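Local coordinates for protein beta-galactosidase (Streptococcus pneumoniae, PDB 4CU9) that hydrolyses beta-galactosides as a multi-domain enzyme and, through the calcium-holding carbohydrate-binding module modelled here, probably recognises galactose-containing glycans, at residues N15-F20 and V75-A80; G41-N46 and K83-A88. All blocks are in the same frame, centred on the assembly; numbering follows the deposited sequence.

Interaction 1: residues N15-F20 and V75-A80; sequences NSNQAF and VERTVA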
loop_
_atom_site.group_PDB
_atom_site.type_symbol
_atom_site.label_atom_id
_atom_site.label_comp_id
_atom_site.label_asym_id
_atom_site.label_seq_id
_atom_site.Cartn_x
_atom_site.Cartn_y
_atom_site.Cartn_z
ATOM N N ASN A 15 -14.937 2.711 10.570
ATOM C CA ASN A 15 -14.649 1.767 11.632
ATOM C C ASN A 15 -13.990 0.475 11.110
ATOM O O ASN A 15 -13.620 -0.393 11.895
ATOM C CB ASN A 15 -15.911 1.509 12.447
ATOM C CG ASN A 15 -16.244 2.663 13.370
ATOM O OD1 ASN A 15 -15.568 2.884 14.372
ATOM N ND2 ASN A 15 -17.296 3.410 13.041
ATOM N N SER A 16 -13.787 0.408 9.794
ATOM C CA SER A 16 -13.201 -0.755 9.128
ATOM C C SER A 16 -11.720 -0.543 8.739
ATOM O O SER A 16 -11.081 0.408 9.190
ATOM C CB SER A 16 -14.022 -1.066 7.870
ATOM O OG SER A 16 -13.641 -2.326 7.344
ATOM N N ASN A 17 -11.181 -1.426 7.887
ATOM C CA ASN A 17 -9.753 -1.388 7.542
ATOM C C ASN A 17 -9.302 -0.029 7.037
ATOM O O ASN A 17 -10.036 0.682 6.313
ATOM C CB ASN A 17 -9.380 -2.421 6.495
ATOM C CG ASN A 17 -9.673 -3.856 6.901
ATOM O OD1 ASN A 17 -9.709 -4.229 8.076
ATOM N ND2 ASN A 17 -9.774 -4.704 5.887
ATOM N N GLN A 18 -8.082 0.337 7.427
ATOM C CA GLN A 18 -7.511 1.645 7.106
ATOM C C GLN A 18 -6.295 1.522 6.198
ATOM O O GLN A 18 -5.297 0.895 6.579
ATOM C CB GLN A 18 -7.100 2.365 8.399
ATOM C CG GLN A 18 -6.482 3.727 8.153
ATOM C CD GLN A 18 -7.472 4.689 7.477
ATOM O OE1 GLN A 18 -8.492 5.027 8.061
ATOM N NE2 GLN A 18 -7.203 5.073 6.239
ATOM N N ALA A 19 -6.388 2.123 5.005
ATOM C CA ALA A 19 -5.296 2.110 4.079
ATOM C C ALA A 19 -4.288 3.129 4.566
ATOM O O ALA A 19 -4.641 4.093 5.247
ATOM C CB ALA A 19 -5.761 2.436 2.675
ATOM N N PHE A 20 -3.022 2.857 4.300
ATOM C CA PHE A 20 -1.937 3.790 4.661
ATOM C C PHE A 20 -0.849 3.793 3.630
ATOM O O PHE A 20 -0.650 2.780 2.894
ATOM C CB PHE A 20 -1.380 3.517 6.071
ATOM C CG PHE A 20 -0.600 2.246 6.149
ATOM C CD1 PHE A 20 -1.243 1.056 6.366
ATOM C CD2 PHE A 20 0.744 2.265 5.891
ATOM C CE1 PHE A 20 -0.499 -0.130 6.395
ATOM C CE2 PHE A 20 1.481 1.098 5.896
ATOM C CZ PHE A 20 0.848 -0.088 6.140
ATOM N N VAL A 75 -7.314 -5.146 14.601
ATOM C CA VAL A 75 -7.426 -6.572 14.873
ATOM C C VAL A 75 -6.371 -7.361 14.123
ATOM O O VAL A 75 -5.870 -6.931 13.070
ATOM C CB VAL A 75 -8.814 -7.091 14.503
ATOM C CG1 VAL A 75 -9.879 -6.445 15.376
ATOM C CG2 VAL A 75 -9.124 -6.845 13.033
ATOM N N GLU A 76 -6.017 -8.511 14.672
ATOM C CA GLU A 76 -5.186 -9.432 13.933
ATOM C C GLU A 76 -6.033 -10.232 12.952
ATOM O O GLU A 76 -7.112 -10.698 13.284
ATOM C CB GLU A 76 -4.460 -10.343 14.904
ATOM C CG GLU A 76 -3.442 -11.230 14.240
ATOM C CD GLU A 76 -2.520 -11.855 15.270
ATOM O OE1 GLU A 76 -1.520 -11.199 15.678
ATOM O OE2 GLU A 76 -2.832 -12.972 15.680
ATOM N N ARG A 77 -5.553 -10.408 11.733
ATOM C CA ARG A 77 -6.212 -11.287 10.799
ATOM C C ARG A 77 -5.202 -12.318 10.294
ATOM O O ARG A 77 -3.973 -12.078 10.282
ATOM C CB ARG A 77 -6.771 -10.495 9.607
ATOM C CG ARG A 77 -7.809 -9.408 9.941
ATOM C CD ARG A 77 -9.260 -9.794 9.632
ATOM N NE ARG A 77 -10.242 -8.768 10.061
ATOM C CZ ARG A 77 -10.377 -7.539 9.537
ATOM N NH1 ARG A 77 -9.617 -7.118 8.541
ATOM N NH2 ARG A 77 -11.302 -6.713 10.008
ATOM N N THR A 78 -5.727 -13.436 9.803
ATOM C CA THR A 78 -4.904 -14.378 9.052
ATOM C C THR A 78 -5.134 -14.167 7.551
ATOM O O THR A 78 -6.258 -14.260 7.057
ATOM C CB THR A 78 -5.185 -15.847 9.430
ATOM O OG1 THR A 78 -4.917 -16.056 10.814
ATOM C CG2 THR A 78 -4.325 -16.791 8.637
ATOM N N VAL A 79 -4.059 -13.919 6.819
ATOM C CA VAL A 79 -4.151 -13.662 5.365
ATOM C C VAL A 79 -3.205 -14.545 4.560
ATOM O O VAL A 79 -2.164 -14.932 5.026
ATOM C CB VAL A 79 -3.935 -12.169 5.021
ATOM C CG1 VAL A 79 -5.066 -11.340 5.625
ATOM C CG2 VAL A 79 -2.605 -11.651 5.546
ATOM N N ALA A 80 -3.606 -14.901 3.353
ATOM C CA ALA A 80 -2.800 -15.763 2.487
ATOM C C ALA A 80 -2.957 -15.392 1.013
ATOM O O ALA A 80 -2.442 -16.082 0.122
ATOM C CB ALA A 80 -3.172 -17.239 2.707
#
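Asn17 offers its OD1 to the guanidinium edge of Arg77 at the surface of the beta-sandwich of this galactose-binding-like module, the two side chains slanting across each other and a single hydrogen bond spanning the gap between segments 15-20 and 75-80. The backbones stay well apart: Asn17 CA and Val75 CA, the nearest alpha carbons, are 9.3 Å from each other. Arg77 points at the other segment, while Asn17 comes near only with its end. Arg77 NH1 donates a hydrogen bond to Asn17 OD1 at 2.9 Å, with an N-H...O angle of 159°. The donor lies in the amide plane on a lone pair of OD1. The oxygen meets the rim of the guanidinium, close to its plane, and the two flat groups stand 54° apart. A bend at chi2 (-103°) turns the arginine chain aside from a fully extended course, and Val75 CG2 packs over one guanidinium face, 3.4 Å above the plane and toward its rim. Strand 61-70 pairs with both strands; its Arg69 backbone N also donates to Asn17 OD1, giving that oxygen two donors. Arg77 NH2, which makes a weak bond to Arg69 O, stands 3.5 Å from Asn17 OD1.

Interaction 2: residues G41-N46 and K83-A88; sequences GDHSEN and KLHFFA. With CA (calcium ion), chain C.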
loop_
_atom_site.group_PDB
_atom_site.type_symbol
_atom_site.label_atom_id
_atom_site.label_comp_id
_atom_site.label_asym_id
_atom_site.label_seq_id
_atom_site.Cartn_x
_atom_site.Cartn_y
_atom_site.Cartn_z
ATOM N N GLY A 41 -13.131 -0.660 -2.572
ATOM C CA GLY A 41 -13.882 -1.539 -3.459
ATOM C C GLY A 41 -14.056 -1.040 -4.878
ATOM O O GLY A 41 -14.508 -1.801 -5.734
ATOM N N ASP A 42 -13.711 0.235 -5.123
ATOM C CA ASP A 42 -13.935 0.882 -6.397
ATOM C C ASP A 42 -12.708 0.659 -7.279
ATOM O O ASP A 42 -11.583 0.709 -6.802
ATOM C CB ASP A 42 -14.222 2.380 -6.197
ATOM C CG ASP A 42 -14.108 3.171 -7.476
ATOM O OD1 ASP A 42 -15.111 3.271 -8.204
ATOM O OD2 ASP A 42 -12.986 3.649 -7.798
ATOM N N HIS A 43 -12.943 0.414 -8.565
ATOM C CA HIS A 43 -11.865 0.209 -9.516
ATOM C C HIS A 43 -11.867 1.255 -10.629
ATOM O O HIS A 43 -11.385 0.992 -11.700
ATOM C CB HIS A 43 -11.881 -1.227 -10.051
ATOM C CG HIS A 43 -11.569 -2.252 -9.003
ATOM N ND1 HIS A 43 -10.317 -2.814 -8.843
ATOM C CD2 HIS A 43 -12.347 -2.804 -8.044
ATOM C CE1 HIS A 43 -10.337 -3.662 -7.829
ATOM N NE2 HIS A 43 -11.557 -3.674 -7.323
ATOM N N SER A 44 -12.353 2.466 -10.341
ATOM C CA SER A 44 -12.307 3.558 -11.297
ATOM C C SER A 44 -10.871 4.072 -11.422
ATOM O O SER A 44 -10.208 4.337 -10.414
ATOM C CB SER A 44 -13.191 4.732 -10.828
ATOM O OG SER A 44 -14.492 4.296 -10.467
ATOM N N GLU A 45 -10.420 4.272 -12.651
ATOM C CA GLU A 45 -9.096 4.836 -12.935
ATOM C C GLU A 45 -8.904 6.231 -12.380
ATOM O O GLU A 45 -7.763 6.649 -12.125
ATOM C CB GLU A 45 -8.807 4.812 -14.453
ATOM C CG GLU A 45 -8.847 3.403 -15.005
ATOM C CD GLU A 45 -8.309 3.258 -16.415
ATOM O OE1 GLU A 45 -7.975 4.272 -17.064
ATOM O OE2 GLU A 45 -8.235 2.098 -16.874
ATOM N N ASN A 46 -10.005 6.935 -12.155
ATOM C CA ASN A 46 -9.948 8.306 -11.655
ATOM C C ASN A 46 -9.953 8.431 -10.136
ATOM O O ASN A 46 -9.918 9.543 -9.615
ATOM C CB ASN A 46 -11.091 9.114 -12.265
ATOM C CG ASN A 46 -10.868 9.396 -13.738
ATOM O OD1 ASN A 46 -11.707 9.088 -14.580
ATOM N ND2 ASN A 46 -9.714 9.972 -14.056
ATOM N N LYS A 83 -4.707 -8.934 -3.641
ATOM C CA LYS A 83 -5.003 -8.405 -4.967
ATOM C C LYS A 83 -4.391 -7.035 -5.103
ATOM O O LYS A 83 -4.412 -6.231 -4.153
ATOM C CB LYS A 83 -6.492 -8.276 -5.202
ATOM C CG LYS A 83 -7.141 -9.638 -5.346
ATOM C CD LYS A 83 -8.638 -9.529 -5.292
ATOM C CE LYS A 83 -9.287 -10.896 -5.289
ATOM N NZ LYS A 83 -9.448 -11.392 -6.676
ATOM N N LEU A 84 -3.885 -6.778 -6.293
ATOM C CA LEU A 84 -3.220 -5.539 -6.620
ATOM C C LEU A 84 -3.763 -5.001 -7.925
ATOM O O LEU A 84 -3.788 -5.748 -8.921
ATOM C CB LEU A 84 -1.727 -5.833 -6.794
ATOM C CG LEU A 84 -0.940 -6.250 -5.564
ATOM C CD1 LEU A 84 0.454 -6.727 -5.915
ATOM C CD2 LEU A 84 -0.804 -5.033 -4.702
ATOM N N HIS A 85 -4.205 -3.744 -7.952
ATOM C CA HIS A 85 -4.637 -3.102 -9.207
ATOM C C HIS A 85 -3.824 -1.825 -9.402
ATOM O O HIS A 85 -4.040 -0.836 -8.678
ATOM C CB HIS A 85 -6.114 -2.740 -9.121
ATOM C CG HIS A 85 -6.767 -2.437 -10.434
ATOM N ND1 HIS A 85 -6.072 -2.260 -11.608
ATOM C CD2 HIS A 85 -8.078 -2.302 -10.754
ATOM C CE1 HIS A 85 -6.925 -2.032 -12.600
ATOM N NE2 HIS A 85 -8.149 -2.064 -12.108
ATOM N N PHE A 86 -2.905 -1.837 -10.349
ATOM C CA PHE A 86 -2.055 -0.698 -10.622
ATOM C C PHE A 86 -2.623 0.172 -11.717
ATOM O O PHE A 86 -3.401 -0.295 -12.568
ATOM C CB PHE A 86 -0.644 -1.163 -10.998
ATOM C CG PHE A 86 0.070 -1.838 -9.868
ATOM C CD1 PHE A 86 0.576 -1.091 -8.824
ATOM C CD2 PHE A 86 0.273 -3.202 -9.858
ATOM C CE1 PHE A 86 1.225 -1.686 -7.773
ATOM C CE2 PHE A 86 0.942 -3.800 -8.838
ATOM C CZ PHE A 86 1.437 -3.041 -7.803
ATOM N N PHE A 87 -2.169 1.427 -11.726
ATOM C CA PHE A 87 -2.590 2.404 -12.706
ATOM C C PHE A 87 -1.343 2.981 -13.329
ATOM O O PHE A 87 -0.282 2.936 -12.722
ATOM C CB PHE A 87 -3.354 3.528 -12.022
ATOM C CG PHE A 87 -3.635 4.729 -12.902
ATOM C CD1 PHE A 87 -4.729 4.741 -13.738
ATOM C CD2 PHE A 87 -2.839 5.865 -12.833
ATOM C CE1 PHE A 87 -5.014 5.847 -14.525
ATOM C CE2 PHE A 87 -3.132 6.986 -13.583
ATOM C CZ PHE A 87 -4.218 6.974 -14.441
ATOM N N ALA A 88 -1.474 3.492 -14.550
ATOM C CA ALA A 88 -0.368 4.226 -15.173
ATOM C C ALA A 88 -0.876 5.395 -15.972
ATOM O O ALA A 88 -1.959 5.346 -16.532
ATOM C CB ALA A 88 0.431 3.295 -16.068
HETATM CA CA CA C . -10.163 1.656 -5.180
HETATM O O HOH W 1 -10.511 3.480 -6.558
#
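His43 brings the rim of its imidazole against the rim of His85, neither ring lying over the other's face, where the calcium-binding loop of this galactose-binding-like beta-sandwich passes strand 73-86. The ring centroids are 5.3 Å apart and the planes are inclined at 32°. The closest atoms are His43 ND1 and His85 CD2, each near the plane of the opposite ring; their 3.0 Å separation is doubtfully short for a carbon-nitrogen contact, and no hydrogen bond joins the two histidines. His85 already points at the loop, and with CG anti to the backbone N (chi1 -164°) its ring runs on to His43. Two residues further along each segment, Phe87 presents its CE1 corner to Glu45, 3.9 Å from Glu45 CB, while Glu45 O approaches that ring obliquely and accepts a hydrogen bond from Arg48. Asp42 folds the loop locally: its OD2 accepts a hydrogen bond from the backbone N of Ser44, an Asx turn, and its OD1 receives the Ser44 hydroxyl on the syn lone pair. Tyr37, Asp40, Ile177 and Glu178 complete the calcium site with Asp42, whose backbone O is 2.4 Å from the metal. A water bound to the calcium at 2.3 Å also donates to Asp42 OD2, 2.8 Å away.

How the interactions relate
Both contacts lie at the surface, and both use strand 73-86: interaction 1 takes its early part, interaction 2 its far end, with centres about 19 Å apart. Their segments alternate along the chain, the two earlier ones separated by residues that include the calcium ligands Tyr37 and Asp40. The chemistry differs with the setting. In interaction 1 a single polar bond joins side chains from strands that both pair with strand 61-70. Interaction 2 buries more surface, 185 against 74 Å², through ring edges and van der Waals touches without a hydrogen bond between its segments; there the polar chemistry of Asp42 and Ser44 serves the turn and the calcium site within the loop.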